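Local coordinates for L-arabinose ABC transporter, periplasmic L-arabinose-binding protein (Burkholderia thailandensis, PDB 4KZK) that binds beta-D-galactopyranose and probably serves as the periplasmic sugar receptor of an L-arabinose ABC transporter, at residues V37-F41 with M302-T307; W55-E59 with V70-A74. One frame throughout, in Å; residues are numbered along the deposited sequence.

Contact 1: residues V37-F41 with M302-T307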
ATOM      1  N   VAL A  37      22.444 -16.190 -12.044  1.00 32.35           N
ATOM      2  CA  VAL A  37      21.571 -15.792 -10.901  1.00 30.39           C
ATOM      3  C   VAL A  37      20.177 -15.433 -11.417  1.00 28.62           C
ATOM      4  O   VAL A  37      20.033 -14.736 -12.426  1.00 29.16           O
ATOM      5  CB  VAL A  37      22.199 -14.628 -10.097  1.00 30.69           C
ATOM      6  CG1 VAL A  37      21.285 -14.190  -8.956  1.00 28.85           C
ATOM      7  CG2 VAL A  37      23.565 -15.044  -9.558  1.00 32.77           C
ATOM      8  N   LYS A  38      19.162 -15.936 -10.718  1.00 26.73           N
ATOM      9  CA  LYS A  38      17.769 -15.719 -11.065  1.00 25.42           C
ATOM     10  C   LYS A  38      16.993 -15.464  -9.785  1.00 22.71           C
ATOM     11  O   LYS A  38      17.105 -16.220  -8.834  1.00 22.13           O
ATOM     12  CB  LYS A  38      17.255 -16.954 -11.791  1.00 26.39           C
ATOM     13  CG  LYS A  38      15.954 -16.762 -12.535  1.00 26.11           C
ATOM     14  CD  LYS A  38      15.589 -18.014 -13.315  1.00 27.15           C
ATOM     15  CE  LYS A  38      16.344 -18.087 -14.635  1.00 29.36           C
ATOM     16  NZ  LYS A  38      16.270 -19.409 -15.317  1.00 30.63           N
ATOM     17  N   ILE A  39      16.239 -14.364  -9.770  1.00 20.74           N
ATOM     18  CA  ILE A  39      15.473 -13.935  -8.598  1.00 19.11           C
ATOM     19  C   ILE A  39      14.010 -13.784  -8.991  1.00 17.59           C
ATOM     20  O   ILE A  39      13.695 -13.158 -10.015  1.00 18.27           O
ATOM     21  CB  ILE A  39      16.017 -12.613  -8.027  1.00 19.26           C
ATOM     22  CG1 ILE A  39      17.421 -12.835  -7.452  1.00 20.69           C
ATOM     23  CG2 ILE A  39      15.101 -12.065  -6.936  1.00 17.95           C
ATOM     24  CD1 ILE A  39      18.146 -11.568  -7.051  1.00 21.54           C
ATOM     25  N   GLY A  40      13.136 -14.361  -8.171  1.00 15.86           N
ATOM     26  CA  GLY A  40      11.686 -14.227  -8.348  1.00 14.59           C
ATOM     27  C   GLY A  40      11.193 -13.002  -7.631  1.00 13.40           C
ATOM     28  O   GLY A  40      11.730 -12.647  -6.587  1.00 13.82           O
ATOM     29  N   PHE A  41      10.180 -12.341  -8.196  1.00 12.53           N
ATOM     30  CA  PHE A  41       9.544 -11.187  -7.552  1.00 11.46           C
ATOM     31  C   PHE A  41       8.043 -11.376  -7.740  1.00 10.58           C
ATOM     32  O   PHE A  41       7.514 -11.179  -8.819  1.00 10.81           O
ATOM     33  CB  PHE A  41      10.023  -9.868  -8.157  1.00 11.85           C
ATOM     34  CG  PHE A  41       9.923  -8.684  -7.220  1.00 11.42           C
ATOM     35  CD1 PHE A  41       8.696  -8.247  -6.715  1.00 10.47           C
ATOM     36  CD2 PHE A  41      11.067  -8.004  -6.820  1.00 12.04           C
ATOM     37  CE1 PHE A  41       8.638  -7.155  -5.856  1.00 10.31           C
ATOM     38  CE2 PHE A  41      11.005  -6.909  -5.966  1.00 11.86           C
ATOM     39  CZ  PHE A  41       9.767  -6.489  -5.472  1.00 10.92           C
ATOM     40  N   MET A 302      18.796  -9.038  -1.937  1.00 19.81           N
ATOM     41  CA  MET A 302      18.692 -10.455  -2.308  1.00 19.81           C
ATOM     42  C   MET A 302      19.900 -10.935  -3.131  1.00 21.46           C
ATOM     43  O   MET A 302      20.478 -11.970  -2.833  1.00 21.56           O
ATOM     44  CB  MET A 302      17.382 -10.729  -3.074  1.00 18.39           C
ATOM     45  CG  MET A 302      17.236 -12.172  -3.551  1.00 18.33           C
ATOM     46  SD  MET A 302      17.267 -13.356  -2.193  1.00 17.83           S
ATOM     47  CE  MET A 302      15.674 -13.093  -1.424  1.00 17.05           C
ATOM     48  N   TYR A 303      20.256 -10.201  -4.178  1.00 22.59           N
ATOM     49  CA  TYR A 303      21.414 -10.532  -5.012  1.00 24.50           C
ATOM     50  C   TYR A 303      22.676 -10.741  -4.170  1.00 25.70           C
ATOM     51  O   TYR A 303      23.375 -11.759  -4.292  1.00 26.81           O
ATOM     52  CB  TYR A 303      21.651  -9.432  -6.046  1.00 24.90           C
ATOM     53  CG  TYR A 303      22.830  -9.737  -6.947  1.00 26.48           C
ATOM     54  CD1 TYR A 303      22.694 -10.581  -8.043  1.00 26.83           C
ATOM     55  CD2 TYR A 303      24.071  -9.197  -6.687  1.00 27.84           C
ATOM     56  CE1 TYR A 303      23.777 -10.874  -8.863  1.00 28.45           C
ATOM     57  CE2 TYR A 303      25.162  -9.488  -7.496  1.00 29.45           C
ATOM     58  CZ  TYR A 303      25.000 -10.318  -8.588  1.00 29.71           C
ATOM     59  OH  TYR A 303      26.084 -10.610  -9.391  1.00 31.78           O
ATOM     60  N   ASP A 304      22.963  -9.776  -3.307  1.00 26.08           N
ATOM     61  CA  ASP A 304      24.157  -9.826  -2.462  1.00 27.30           C
ATOM     62  C   ASP A 304      24.070 -10.965  -1.440  1.00 27.02           C
ATOM     63  O   ASP A 304      25.087 -11.542  -1.061  1.00 28.02           O
ATOM     64  CB  ASP A 304      24.352  -8.499  -1.733  1.00 27.94           C
ATOM     65  CG  ASP A 304      24.833  -7.381  -2.650  1.00 29.02           C
ATOM     66  OD1 ASP A 304      25.236  -7.655  -3.806  1.00 30.19           O
ATOM     67  OD2 ASP A 304      24.815  -6.219  -2.204  1.00 29.77           O
ATOM     68  N   TRP A 305      22.860 -11.280  -0.990  1.00 25.12           N
ATOM     69  CA  TRP A 305      22.639 -12.404  -0.073  1.00 24.82           C
ATOM     70  C   TRP A 305      22.982 -13.731  -0.761  1.00 25.41           C
ATOM     71  O   TRP A 305      23.672 -14.594  -0.187  1.00 26.25           O
ATOM     72  CB  TRP A 305      21.183 -12.404   0.397  1.00 23.24           C
ATOM     73  CG  TRP A 305      20.830 -13.303   1.541  1.00 22.95           C
ATOM     74  CD1 TRP A 305      21.677 -13.993   2.368  1.00 24.08           C
ATOM     75  CD2 TRP A 305      19.508 -13.579   2.011  1.00 21.76           C
ATOM     76  NE1 TRP A 305      20.951 -14.693   3.305  1.00 23.75           N
ATOM     77  CE2 TRP A 305      19.616 -14.454   3.104  1.00 22.28           C
ATOM     78  CE3 TRP A 305      18.236 -13.186   1.592  1.00 20.45           C
ATOM     79  CZ2 TRP A 305      18.494 -14.932   3.791  1.00 21.61           C
ATOM     80  CZ3 TRP A 305      17.130 -13.664   2.268  1.00 19.88           C
ATOM     81  CH2 TRP A 305      17.264 -14.523   3.358  1.00 20.48           C
ATOM     82  N   ILE A 306      22.514 -13.880  -2.000  1.00 24.98           N
ATOM     83  CA  ILE A 306      22.800 -15.069  -2.810  1.00 25.59           C
ATOM     84  C   ILE A 306      24.281 -15.202  -3.137  1.00 27.35           C
ATOM     85  O   ILE A 306      24.874 -16.280  -2.957  1.00 28.36           O
ATOM     86  CB  ILE A 306      22.005 -15.051  -4.138  1.00 24.82           C
ATOM     87  CG1 ILE A 306      20.505 -15.223  -3.846  1.00 23.48           C
ATOM     88  CG2 ILE A 306      22.464 -16.159  -5.075  1.00 25.61           C
ATOM     89  CD1 ILE A 306      19.593 -14.777  -4.969  1.00 22.78           C
ATOM     90  N   THR A 307      24.875 -14.123  -3.646  1.00 28.18           N
ATOM     91  CA  THR A 307      26.214 -14.198  -4.255  1.00 30.26           C
ATOM     92  C   THR A 307      27.384 -14.013  -3.284  1.00 32.12           C
ATOM     93  O   THR A 307      28.475 -14.528  -3.536  1.00 34.03           O
ATOM     94  CB  THR A 307      26.355 -13.177  -5.402  1.00 30.25           C
ATOM     95  OG1 THR A 307      26.139 -11.853  -4.900  1.00 29.62           O
ATOM     96  CG2 THR A 307      25.357 -13.480  -6.513  1.00 29.09           C
TER
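Tyr303 O, the carbonyl of a residue that meets Val37, is gripped twice within its helix by Thr307, another neighbour of Val37. Thr307 N gives the regular helical bond, while Thr307 OG1 donates to Tyr303 O at 2.8 Å, from above the carbonyl plane (42° out of it). With chi1 at 59°, OG1 turns back to that carbonyl and CG2 is left to lie over one face of the Tyr303 ring, offset to its rim, and to meet Val37 CG2 at 3.9 Å. The other branch, Val37 CG1, comes obliquely to the same ring, 4.0 Å from Tyr303 CD1. Deeper in, Ile39 slides past Met302 and Ile306, each running against it. Its tip, Ile39 CD1, rests 3.7 Å from Met302 CG, and Ile39 CG1 lies 3.8 Å from Ile306 CD1. The side chains that meet across the interface do so through apolar carbon, buried at Ile39 and Met302 and exposed at Val37 and Thr307. Met302 and Ile306 also touch strand 118-122. Strand 38-41 and helix 302-307 run roughly antiparallel (141°), their axes 9.8 Å apart. Late in the chain, helix 291-308, which follows strand 283-288 far across the sheet, thus packs on the first strand, consistent with the chain crossing back between lobes in the two-domain alpha/beta fold of type I periplasmic binding proteins.

Contact 2: residues W55-E59 with V70-A74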
ATOM      1  N   TRP A  55       8.216  -3.818  -9.829  1.00 12.41           N
ATOM      2  CA  TRP A  55       8.759  -4.642 -10.928  1.00 13.43           C
ATOM      3  C   TRP A  55       9.684  -3.875 -11.861  1.00 15.33           C
ATOM      4  O   TRP A  55      10.711  -4.416 -12.284  1.00 16.49           O
ATOM      5  CB  TRP A  55       7.644  -5.290 -11.741  1.00 13.10           C
ATOM      6  CG  TRP A  55       7.105  -6.597 -11.170  1.00 12.44           C
ATOM      7  CD1 TRP A  55       7.720  -7.413 -10.255  1.00 12.42           C
ATOM      8  CD2 TRP A  55       5.906  -7.268 -11.559  1.00 12.49           C
ATOM      9  NE1 TRP A  55       6.958  -8.532 -10.034  1.00 12.00           N
ATOM     10  CE2 TRP A  55       5.835  -8.467 -10.819  1.00 11.97           C
ATOM     11  CE3 TRP A  55       4.885  -6.973 -12.462  1.00 12.90           C
ATOM     12  CZ2 TRP A  55       4.795  -9.364 -10.963  1.00 12.04           C
ATOM     13  CZ3 TRP A  55       3.840  -7.863 -12.592  1.00 13.02           C
ATOM     14  CH2 TRP A  55       3.802  -9.046 -11.858  1.00 12.36           C
ATOM     15  N   ARG A  56       9.324  -2.644 -12.195  1.00 15.92           N
ATOM     16  CA  ARG A  56      10.123  -1.848 -13.122  1.00 18.29           C
ATOM     17  C   ARG A  56      11.491  -1.575 -12.495  1.00 18.69           C
ATOM     18  O   ARG A  56      12.528  -1.647 -13.178  1.00 19.69           O
ATOM     19  CB  ARG A  56       9.398  -0.536 -13.472  1.00 19.75           C
ATOM     20  CG  ARG A  56      10.245   0.468 -14.235  1.00 22.98           C
ATOM     21  CD  ARG A  56       9.397   1.607 -14.772  1.00 24.63           C
ATOM     22  NE  ARG A  56       8.778   2.443 -13.735  1.00 25.89           N
ATOM     23  CZ  ARG A  56       9.236   3.638 -13.319  1.00 27.31           C
ATOM     24  NH1 ARG A  56      10.358   4.167 -13.801  1.00 29.04           N
ATOM     25  NH2 ARG A  56       8.560   4.311 -12.385  1.00 27.77           N
ATOM     26  N   PHE A  57      11.515  -1.271 -11.204  1.00 17.68           N
ATOM     27  CA  PHE A  57      12.785  -1.011 -10.513  1.00 18.32           C
ATOM     28  C   PHE A  57      13.580  -2.279 -10.220  1.00 18.87           C
ATOM     29  O   PHE A  57      14.829  -2.263 -10.266  1.00 19.89           O
ATOM     30  CB  PHE A  57      12.556  -0.152  -9.271  1.00 17.46           C
ATOM     31  CG  PHE A  57      12.280   1.267  -9.616  1.00 17.60           C
ATOM     32  CD1 PHE A  57      13.297   2.042 -10.148  1.00 18.86           C
ATOM     33  CD2 PHE A  57      11.023   1.823  -9.487  1.00 16.48           C
ATOM     34  CE1 PHE A  57      13.072   3.351 -10.507  1.00 19.35           C
ATOM     35  CE2 PHE A  57      10.792   3.150  -9.856  1.00 16.89           C
ATOM     36  CZ  PHE A  57      11.830   3.911 -10.365  1.00 18.31           C
ATOM     37  N   ALA A  58      12.882  -3.385  -9.976  1.00 18.11           N
ATOM     38  CA  ALA A  58      13.534  -4.690  -9.870  1.00 18.79           C
ATOM     39  C   ALA A  58      14.201  -5.059 -11.196  1.00 20.54           C
ATOM     40  O   ALA A  58      15.280  -5.636 -11.183  1.00 21.66           O
ATOM     41  CB  ALA A  58      12.556  -5.774  -9.447  1.00 17.54           C
ATOM     42  N   GLU A  59      13.575  -4.720 -12.325  1.00 21.29           N
ATOM     43  CA  GLU A  59      14.191  -4.910 -13.649  1.00 24.15           C
ATOM     44  C   GLU A  59      15.452  -4.090 -13.821  1.00 25.86           C
ATOM     45  O   GLU A  59      16.424  -4.535 -14.477  1.00 27.16           O
ATOM     46  CB  GLU A  59      13.229  -4.538 -14.778  1.00 24.89           C
ATOM     47  CG  GLU A  59      12.138  -5.551 -15.044  1.00 24.98           C
ATOM     48  CD  GLU A  59      12.648  -6.849 -15.652  1.00 26.84           C
ATOM     49  OE1 GLU A  59      13.856  -6.960 -16.021  1.00 29.93           O
ATOM     50  OE2 GLU A  59      11.812  -7.759 -15.789  1.00 27.60           O
ATOM     51  N   VAL A  70      12.386 -12.891 -12.649  1.00 18.53           N
ATOM     52  CA  VAL A  70      11.157 -13.586 -13.026  1.00 18.12           C
ATOM     53  C   VAL A  70      10.002 -12.967 -12.250  1.00 16.21           C
ATOM     54  O   VAL A  70       9.925 -13.093 -11.024  1.00 15.86           O
ATOM     55  CB  VAL A  70      11.233 -15.102 -12.758  1.00 18.30           C
ATOM     56  CG1 VAL A  70       9.944 -15.817 -13.191  1.00 18.19           C
ATOM     57  CG2 VAL A  70      12.455 -15.707 -13.438  1.00 20.13           C
ATOM     58  N   LYS A  71       9.115 -12.305 -12.987  1.00 15.94           N
ATOM     59  CA  LYS A  71       7.963 -11.579 -12.403  1.00 14.67           C
ATOM     60  C   LYS A  71       6.716 -12.451 -12.439  1.00 13.95           C
ATOM     61  O   LYS A  71       6.312 -12.919 -13.494  1.00 14.73           O
ATOM     62  CB  LYS A  71       7.696 -10.316 -13.221  1.00 15.56           C
ATOM     63  CG  LYS A  71       8.815  -9.305 -13.206  1.00 16.52           C
ATOM     64  CD  LYS A  71       8.510  -8.085 -14.064  1.00 17.64           C
ATOM     65  CE  LYS A  71       8.407  -8.429 -15.537  1.00 19.64           C
ATOM     66  NZ  LYS A  71       8.466  -7.205 -16.382  1.00 21.21           N
ATOM     67  N   ILE A  72       6.117 -12.693 -11.272  1.00 12.59           N
ATOM     68  CA  ILE A  72       4.913 -13.541 -11.189  1.00 12.28           C
ATOM     69  C   ILE A  72       3.849 -12.897 -10.303  1.00 11.23           C
ATOM     70  O   ILE A  72       4.134 -12.407  -9.213  1.00 10.57           O
ATOM     71  CB  ILE A  72       5.246 -14.968 -10.669  1.00 12.28           C
ATOM     72  CG1 ILE A  72       6.398 -15.587 -11.478  1.00 13.44           C
ATOM     73  CG2 ILE A  72       4.024 -15.881 -10.785  1.00 12.13           C
ATOM     74  CD1 ILE A  72       6.929 -16.864 -10.864  1.00 13.38           C
ATOM     75  N   ALA A  73       2.618 -12.896 -10.808  1.00 11.23           N
ATOM     76  CA  ALA A  73       1.448 -12.455 -10.053  1.00 10.44           C
ATOM     77  C   ALA A  73       0.868 -13.649  -9.321  1.00 10.27           C
ATOM     78  O   ALA A  73       0.698 -14.741  -9.906  1.00 10.98           O
ATOM     79  CB  ALA A  73       0.403 -11.869 -10.992  1.00 11.01           C
ATOM     80  N   ALA A  74       0.571 -13.454  -8.037  1.00  9.22           N
ATOM     81  CA  ALA A  74      -0.010 -14.532  -7.233  1.00  9.23           C
ATOM     82  C   ALA A  74      -1.030 -13.943  -6.261  1.00  9.00           C
ATOM     83  O   ALA A  74      -0.708 -13.638  -5.105  1.00  8.67           O
ATOM     84  CB  ALA A  74       1.078 -15.275  -6.503  1.00  9.30           C
TER
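Trp55 and Lys71 meet with the aliphatic chain of the lysine laid over one face of the indole, inside the beta-alpha-beta unit formed by strand 38-43, helix 49-65 and strand 68-73. The helix runs nearly antiparallel (165°) to the strand that follows it, with the two short axes 10.0 Å apart, and strand 68-73 is the outermost on its side of the sheet. Lys71 CG sits 3.6 Å from the centroid of the five-membered ring of Trp55 and only 6° off its normal, a well-centred CH-pi contact. The neighbouring methylenes share that face: Lys71 CB stands towards the rim, 3.6 Å from Trp55 CE2, and Lys71 CD lies 3.5 Å from Trp55 CG. The chain is extended at chi2 but bends at chi3 (-65°), which carries CE and NZ off the indole and alongside the carboxylate of Glu59. Lys71 and Glu59 cross at about a right angle; Lys71 NZ and Glu59 OE2 form a salt bridge at 3.4 Å, in which the hydrogen bond is weak. Glu59 stands one helical turn after Trp55, which lets the same lysine serve both residues. The indole itself is anchored from within the unit, because Trp55 NE1 donates to Phe41 O of strand 38-43, the first of the unit, and the Phe41 and Trp55 rings meet steeply. This is a surface contact near the sugar cleft: the side chain of Ala73 is about 8 Å from that of Lys44, which binds galactose. At the six-membered end of the indole, the ring edge at Trp55 CZ2 faces Ile72 O, 3.6 Å away and in the ring plane.

Overall arrangement
Both contacts seat a helix against the same edge of the sheet, on the neighbouring strands 38-43 and 68-73, with centres 13 Å apart. Contact 2 is local, closing one beta-alpha-beta unit, and is nested inside the much longer loop that contact 1 closes. Contact 1 is partly buried and joins its elements mainly through aliphatic and aromatic carbon; contact 2 lies at the surface and adds a salt bridge with a weak hydrogen bond and a CH-pi contact. They are stitched together through the sheet, where Phe41 N lies 2.9 Å from Val70 O, a probable hydrogen bond, and by packing of Phe41 on Ala58. Contact 2 is the one nearer the sugar.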